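Local coordinates for protein succinate dehydrogenase subunit A (Mycolicibacterium smegmatis MC2 51, PDB 6LUM) that binds FAD as the flavoprotein subunit of succinate dehydrogenase and probably oxidises succinate to fumarate, at residues Met209-Ser214 / Leu458-Asp463; Asp481-Lys486 / Leu517-Val522. One frame throughout, in Å; residues are numbered along the deposited sequence.

Contact 1: Met209-Ser214 / Leu458-Asp463. With FAD (flavin-adenine dinucleotide), chain Y.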
# COMPACT_ATOMS: atom_id res chain seq x y z
N MET D 209 -13.64 48.80 -4.90
CA MET D 209 -14.06 50.14 -4.52
C MET D 209 -14.23 51.03 -5.73
O MET D 209 -14.31 52.25 -5.58
CB MET D 209 -13.06 50.75 -3.55
CG MET D 209 -11.65 50.68 -4.02
SD MET D 209 -10.53 51.23 -2.74
CE MET D 209 -8.97 50.93 -3.54
N TYR D 210 -14.27 50.45 -6.92
CA TYR D 210 -14.48 51.15 -8.16
C TYR D 210 -15.69 50.56 -8.85
O TYR D 210 -15.86 49.34 -8.88
CB TYR D 210 -13.27 51.04 -9.06
CG TYR D 210 -12.11 51.89 -8.64
CD1 TYR D 210 -12.11 53.24 -8.88
CD2 TYR D 210 -11.02 51.35 -8.00
CE1 TYR D 210 -11.08 54.01 -8.50
CE2 TYR D 210 -9.99 52.12 -7.61
CZ TYR D 210 -10.02 53.45 -7.87
OH TYR D 210 -8.98 54.25 -7.49
N LYS D 211 -16.54 51.42 -9.40
CA LYS D 211 -17.74 50.92 -10.07
C LYS D 211 -17.37 50.03 -11.24
O LYS D 211 -17.82 48.88 -11.33
CB LYS D 211 -18.61 52.08 -10.53
CG LYS D 211 -20.02 51.67 -10.88
CD LYS D 211 -20.84 52.86 -11.29
CE LYS D 211 -20.05 53.74 -12.23
NZ LYS D 211 -20.74 55.03 -12.48
N THR D 212 -16.55 50.55 -12.14
CA THR D 212 -16.11 49.80 -13.32
C THR D 212 -14.77 49.16 -12.99
O THR D 212 -13.74 49.84 -12.96
CB THR D 212 -16.00 50.73 -14.52
OG1 THR D 212 -17.22 51.47 -14.65
CG2 THR D 212 -15.80 49.93 -15.77
N THR D 213 -14.79 47.86 -12.73
CA THR D 213 -13.61 47.11 -12.35
C THR D 213 -13.68 45.73 -12.98
O THR D 213 -14.73 45.27 -13.40
CB THR D 213 -13.49 46.98 -10.84
OG1 THR D 213 -12.31 46.23 -10.53
CG2 THR D 213 -14.67 46.25 -10.29
N SER D 214 -12.53 45.07 -13.02
CA SER D 214 -12.46 43.73 -13.58
C SER D 214 -12.35 42.64 -12.53
O SER D 214 -12.38 41.47 -12.88
CB SER D 214 -11.28 43.62 -14.54
OG SER D 214 -10.12 43.26 -13.84
N LEU D 458 -20.23 54.86 -2.71
CA LEU D 458 -18.77 54.82 -2.63
C LEU D 458 -18.15 54.54 -3.98
O LEU D 458 -17.24 55.25 -4.42
CB LEU D 458 -18.31 53.77 -1.62
CG LEU D 458 -16.83 53.40 -1.72
CD1 LEU D 458 -15.98 54.42 -1.02
CD2 LEU D 458 -16.57 52.03 -1.16
N GLN D 459 -18.62 53.50 -4.66
CA GLN D 459 -18.01 53.09 -5.91
C GLN D 459 -18.21 54.14 -7.00
O GLN D 459 -17.29 54.42 -7.77
CB GLN D 459 -18.57 51.75 -6.34
CG GLN D 459 -18.27 50.66 -5.35
CD GLN D 459 -18.78 49.32 -5.80
OE1 GLN D 459 -18.30 48.29 -5.36
NE2 GLN D 459 -19.75 49.34 -6.69
N GLN D 460 -19.39 54.74 -7.06
CA GLN D 460 -19.61 55.81 -8.03
C GLN D 460 -18.68 56.99 -7.76
O GLN D 460 -18.07 57.54 -8.68
CB GLN D 460 -21.06 56.25 -7.98
CG GLN D 460 -21.36 57.45 -8.84
CD GLN D 460 -21.04 57.20 -10.29
OE1 GLN D 460 -21.79 56.54 -11.00
NE2 GLN D 460 -19.92 57.74 -10.74
N SER D 461 -18.55 57.39 -6.49
CA SER D 461 -17.71 58.53 -6.16
C SER D 461 -16.25 58.26 -6.49
O SER D 461 -15.56 59.12 -7.04
CB SER D 461 -17.87 58.86 -4.68
OG SER D 461 -16.84 59.70 -4.23
N MET D 462 -15.77 57.06 -6.17
CA MET D 462 -14.38 56.73 -6.46
C MET D 462 -14.14 56.70 -7.96
O MET D 462 -13.19 57.32 -8.44
CB MET D 462 -14.01 55.39 -5.84
CG MET D 462 -13.73 55.47 -4.36
SD MET D 462 -12.14 56.20 -3.98
CE MET D 462 -11.06 54.81 -4.28
N ASP D 463 -14.99 56.02 -8.72
CA ASP D 463 -14.76 55.96 -10.16
C ASP D 463 -14.99 57.30 -10.84
O ASP D 463 -14.53 57.50 -11.96
CB ASP D 463 -15.64 54.89 -10.78
CG ASP D 463 -15.04 54.29 -12.02
OD1 ASP D 463 -14.72 53.08 -12.00
OD2 ASP D 463 -14.87 55.00 -13.02
PA FAD Y . -6.33 35.74 -5.47
O1A FAD Y . -6.13 34.62 -6.46
O2A FAD Y . -6.68 37.13 -5.96
O5B FAD Y . -7.45 35.29 -4.41
C5B FAD Y . -7.26 35.51 -3.01
C4B FAD Y . -7.59 34.23 -2.25
O4B FAD Y . -7.48 34.47 -0.84
C3B FAD Y . -9.02 33.78 -2.53
O3B FAD Y . -8.99 32.52 -3.22
C2B FAD Y . -9.71 33.69 -1.18
O2B FAD Y . -10.21 32.38 -0.89
C1B FAD Y . -8.67 34.10 -0.14
N9A FAD Y . -9.17 35.24 0.65
C8A FAD Y . -9.27 36.52 0.22
N7A FAD Y . -9.77 37.32 1.20
C5A FAD Y . -10.00 36.56 2.28
C6A FAD Y . -10.52 36.78 3.65
N6A FAD Y . -10.90 38.01 4.07
N1A FAD Y . -10.60 35.70 4.47
C2A FAD Y . -10.22 34.48 4.07
N3A FAD Y . -9.74 34.21 2.84
C4A FAD Y . -9.60 35.19 1.91
N1 FAD Y . -2.05 38.53 -13.90
C2 FAD Y . -1.17 38.07 -14.83
O2 FAD Y . 0.03 37.97 -14.52
N3 FAD Y . -1.55 37.73 -16.08
C4 FAD Y . -2.82 37.81 -16.49
O4 FAD Y . -3.14 37.49 -17.65
C4X FAD Y . -3.84 38.30 -15.53
N5 FAD Y . -5.15 38.41 -15.87
C5X FAD Y . -6.05 38.86 -14.97
C6 FAD Y . -7.39 38.97 -15.34
C7 FAD Y . -8.33 39.43 -14.42
C7M FAD Y . -9.78 39.55 -14.83
C8 FAD Y . -7.91 39.81 -13.05
C8M FAD Y . -8.93 40.31 -12.06
C9 FAD Y . -6.58 39.70 -12.68
C9A FAD Y . -5.64 39.24 -13.59
N10 FAD Y . -4.28 39.13 -13.22
C10 FAD Y . -3.36 38.66 -14.18
C1' FAD Y . -3.84 39.50 -11.87
C2' FAD Y . -3.31 38.26 -11.16
O2' FAD Y . -4.20 37.16 -11.38
C3' FAD Y . -3.18 38.51 -9.66
O3' FAD Y . -1.96 39.21 -9.39
C4' FAD Y . -3.20 37.20 -8.88
O4' FAD Y . -4.24 36.36 -9.40
C5' FAD Y . -3.43 37.44 -7.40
O5' FAD Y . -3.89 36.24 -6.78
P FAD Y . -3.55 35.92 -5.24
O1P FAD Y . -2.94 34.54 -5.18
O2P FAD Y . -2.80 37.10 -4.67
O3P FAD Y . -5.00 35.86 -4.56
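Met462 lays its terminal methyl against two residues at once: CE lies 3.9 Å from Met209 SD and 4.0 Å from Tyr210 CZ, the two side chains crossing it at a slant. Its chain bends at chi2 (-75°) and chi3 (-79°), and this curl brings the methyl round to the loop. Leu458 CD2 meets Met209 CB more loosely. Tyr210 OH hydrogen-bonds Ala466 O, outside the two segments, and the Tyr210 ring packs edge-to-face with His240 and Phe242. The contact thus joins a loop of the FAD-binding domain, downstream of strand 198-201, to helix 451-465 of the C-terminal helical region. Polar pairing takes over further along: Thr212 N donates to Asp463 OD1 at 3.1 Å, approaching from above the carboxylate plane, while Lys211 N makes a weak bond of 3.5 Å to Gln459 O. With Asp463 replaced by an alanine, Thr212 N would probably lose its acceptor and the loop be freer to shift against the helix. On the exposed side Lys211 NZ donates to Gln460 OE1, though the modelled separation is doubtfully short. Past Thr212 the loop reaches the cofactor, where Ser214 OG comes within 3.6 Å of FAD C8M, a flavin methyl.

Contact 2: Asp481-Lys486 / Leu517-Val522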
# COMPACT_ATOMS: atom_id res chain seq x y z
N ASP D 481 -16.83 62.91 0.41
CA ASP D 481 -17.78 61.85 0.14
C ASP D 481 -17.53 60.64 1.03
O ASP D 481 -18.46 60.07 1.61
CB ASP D 481 -17.72 61.44 -1.33
CG ASP D 481 -18.34 62.47 -2.24
OD1 ASP D 481 -18.70 63.56 -1.75
OD2 ASP D 481 -18.47 62.19 -3.45
N ILE D 482 -16.27 60.23 1.16
CA ILE D 482 -15.96 59.04 1.94
C ILE D 482 -16.20 59.29 3.42
O ILE D 482 -16.62 58.38 4.14
CB ILE D 482 -14.52 58.58 1.67
CG1 ILE D 482 -14.41 58.08 0.25
CG2 ILE D 482 -14.14 57.47 2.60
CD1 ILE D 482 -13.07 57.54 -0.07
N HIS D 483 -15.99 60.51 3.90
CA HIS D 483 -16.30 60.78 5.30
C HIS D 483 -17.80 60.73 5.55
O HIS D 483 -18.26 60.19 6.57
CB HIS D 483 -15.70 62.11 5.72
CG HIS D 483 -14.23 62.05 5.97
ND1 HIS D 483 -13.44 63.18 6.03
CD2 HIS D 483 -13.41 61.00 6.19
CE1 HIS D 483 -12.19 62.82 6.26
NE2 HIS D 483 -12.14 61.51 6.37
N ALA D 484 -18.59 61.29 4.63
CA ALA D 484 -20.04 61.18 4.75
C ALA D 484 -20.49 59.73 4.77
O ALA D 484 -21.32 59.33 5.60
CB ALA D 484 -20.72 61.93 3.61
N LEU D 485 -19.96 58.91 3.87
CA LEU D 485 -20.36 57.51 3.86
C LEU D 485 -19.86 56.78 5.09
O LEU D 485 -20.48 55.81 5.53
CB LEU D 485 -19.86 56.82 2.60
CG LEU D 485 -20.25 57.50 1.29
CD1 LEU D 485 -19.41 56.97 0.17
CD2 LEU D 485 -21.70 57.30 1.00
N LYS D 486 -18.75 57.22 5.68
CA LYS D 486 -18.26 56.57 6.89
C LYS D 486 -19.14 56.90 8.08
O LYS D 486 -19.23 56.10 9.02
CB LYS D 486 -16.82 56.99 7.18
CG LYS D 486 -15.79 56.27 6.35
CD LYS D 486 -14.40 56.75 6.67
CE LYS D 486 -13.39 55.66 6.43
NZ LYS D 486 -12.14 55.92 7.18
N LEU D 517 -9.99 51.17 2.92
CA LEU D 517 -9.03 51.18 1.82
C LEU D 517 -9.27 52.34 0.88
O LEU D 517 -8.32 52.89 0.32
CB LEU D 517 -9.09 49.86 1.07
CG LEU D 517 -8.80 48.66 1.95
CD1 LEU D 517 -8.82 47.40 1.14
CD2 LEU D 517 -7.46 48.83 2.62
N ALA D 518 -10.53 52.74 0.69
CA ALA D 518 -10.80 53.89 -0.15
C ALA D 518 -10.17 55.15 0.43
O ALA D 518 -9.56 55.94 -0.31
CB ALA D 518 -12.30 54.07 -0.32
N GLU D 519 -10.29 55.35 1.74
CA GLU D 519 -9.69 56.56 2.30
C GLU D 519 -8.17 56.50 2.23
O GLU D 519 -7.52 57.53 1.99
CB GLU D 519 -10.13 56.78 3.73
CG GLU D 519 -10.07 58.24 4.11
CD GLU D 519 -10.23 58.48 5.60
OE1 GLU D 519 -9.52 59.36 6.14
OE2 GLU D 519 -11.06 57.79 6.23
N VAL D 520 -7.58 55.32 2.44
CA VAL D 520 -6.12 55.19 2.30
C VAL D 520 -5.68 55.60 0.91
O VAL D 520 -4.73 56.37 0.73
CB VAL D 520 -5.67 53.76 2.62
CG1 VAL D 520 -4.19 53.66 2.47
CG2 VAL D 520 -6.07 53.40 3.99
N THR D 521 -6.35 55.06 -0.11
CA THR D 521 -6.00 55.38 -1.49
C THR D 521 -6.11 56.87 -1.74
O THR D 521 -5.23 57.48 -2.36
CB THR D 521 -6.90 54.62 -2.45
OG1 THR D 521 -6.64 53.22 -2.33
CG2 THR D 521 -6.63 55.05 -3.86
N VAL D 522 -7.19 57.50 -1.27
CA VAL D 522 -7.40 58.90 -1.59
C VAL D 522 -6.37 59.78 -0.90
O VAL D 522 -5.86 60.73 -1.51
CB VAL D 522 -8.84 59.33 -1.24
CG1 VAL D 522 -8.97 60.81 -1.38
CG2 VAL D 522 -9.81 58.64 -2.16
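Glu519 presents its carboxylate to two donors on the facing helix, Lys486 and His483. Helices 472-488 and 503-527 pack here as an antiparallel pair within the C-terminal helical region of the flavoprotein; the axes of the segments 481-486 and 517-522 approach to 10.4 Å at a signed crossing angle of -161°. The glutamate reaches over in an extended chain, CG anti to the backbone N (chi1 -154°), which carries the carboxylate across to the other helix. OE2 takes the salt bridge from Lys486 NZ; the modelled separation is too short to be read literally, though the pairing is clear. His483 NE2 gives Glu519 OE1 a weak bond of 3.4 Å; the oxygen sits at the edge of the imidazole, near its plane, and the ring and carboxylate planes stand nearly perpendicular. Both carboxylate oxygens therefore have a partner, and the buried lysine ammonium has a second one, the carbonyl oxygen of Leu561. The nearby positive charge would probably help keep the buried glutamate ionised. Beside this polar group Ile482 supplies the apolar part, its CD1 sitting 3.6 Å from Ala518 CB and 4.0 Å from Val522 CG2. Within helix 503-527, Leu517 O accepts twice: Thr521 N gives the usual helical bond, and Thr521 OG1 donates at 3.2 Å from the opposite face of the carbonyl plane.

How the contacts relate
Contact 2 is the more buried of the two, joining one helix to another, whereas contact 1 is only partly buried and joins a helix to a loop that runs up to the flavin. Their chemistry follows: backbone amides of the loop find acceptors on the helix in contact 1, while contact 2 pairs opposite charges between helices. Helices 451-465 and 472-488 follow each other in the chain, and the two contacts touch directly. Ser461 OG probably hydrogen-bonds Asp481 OD2 (3.1 Å), and Leu458 packs on Leu485. Helix 503-527 borders the loop through Met209, which lies against Ala518 and Thr521, and helix 451-465 through Leu458 on Ala518 and Met462 on Val522.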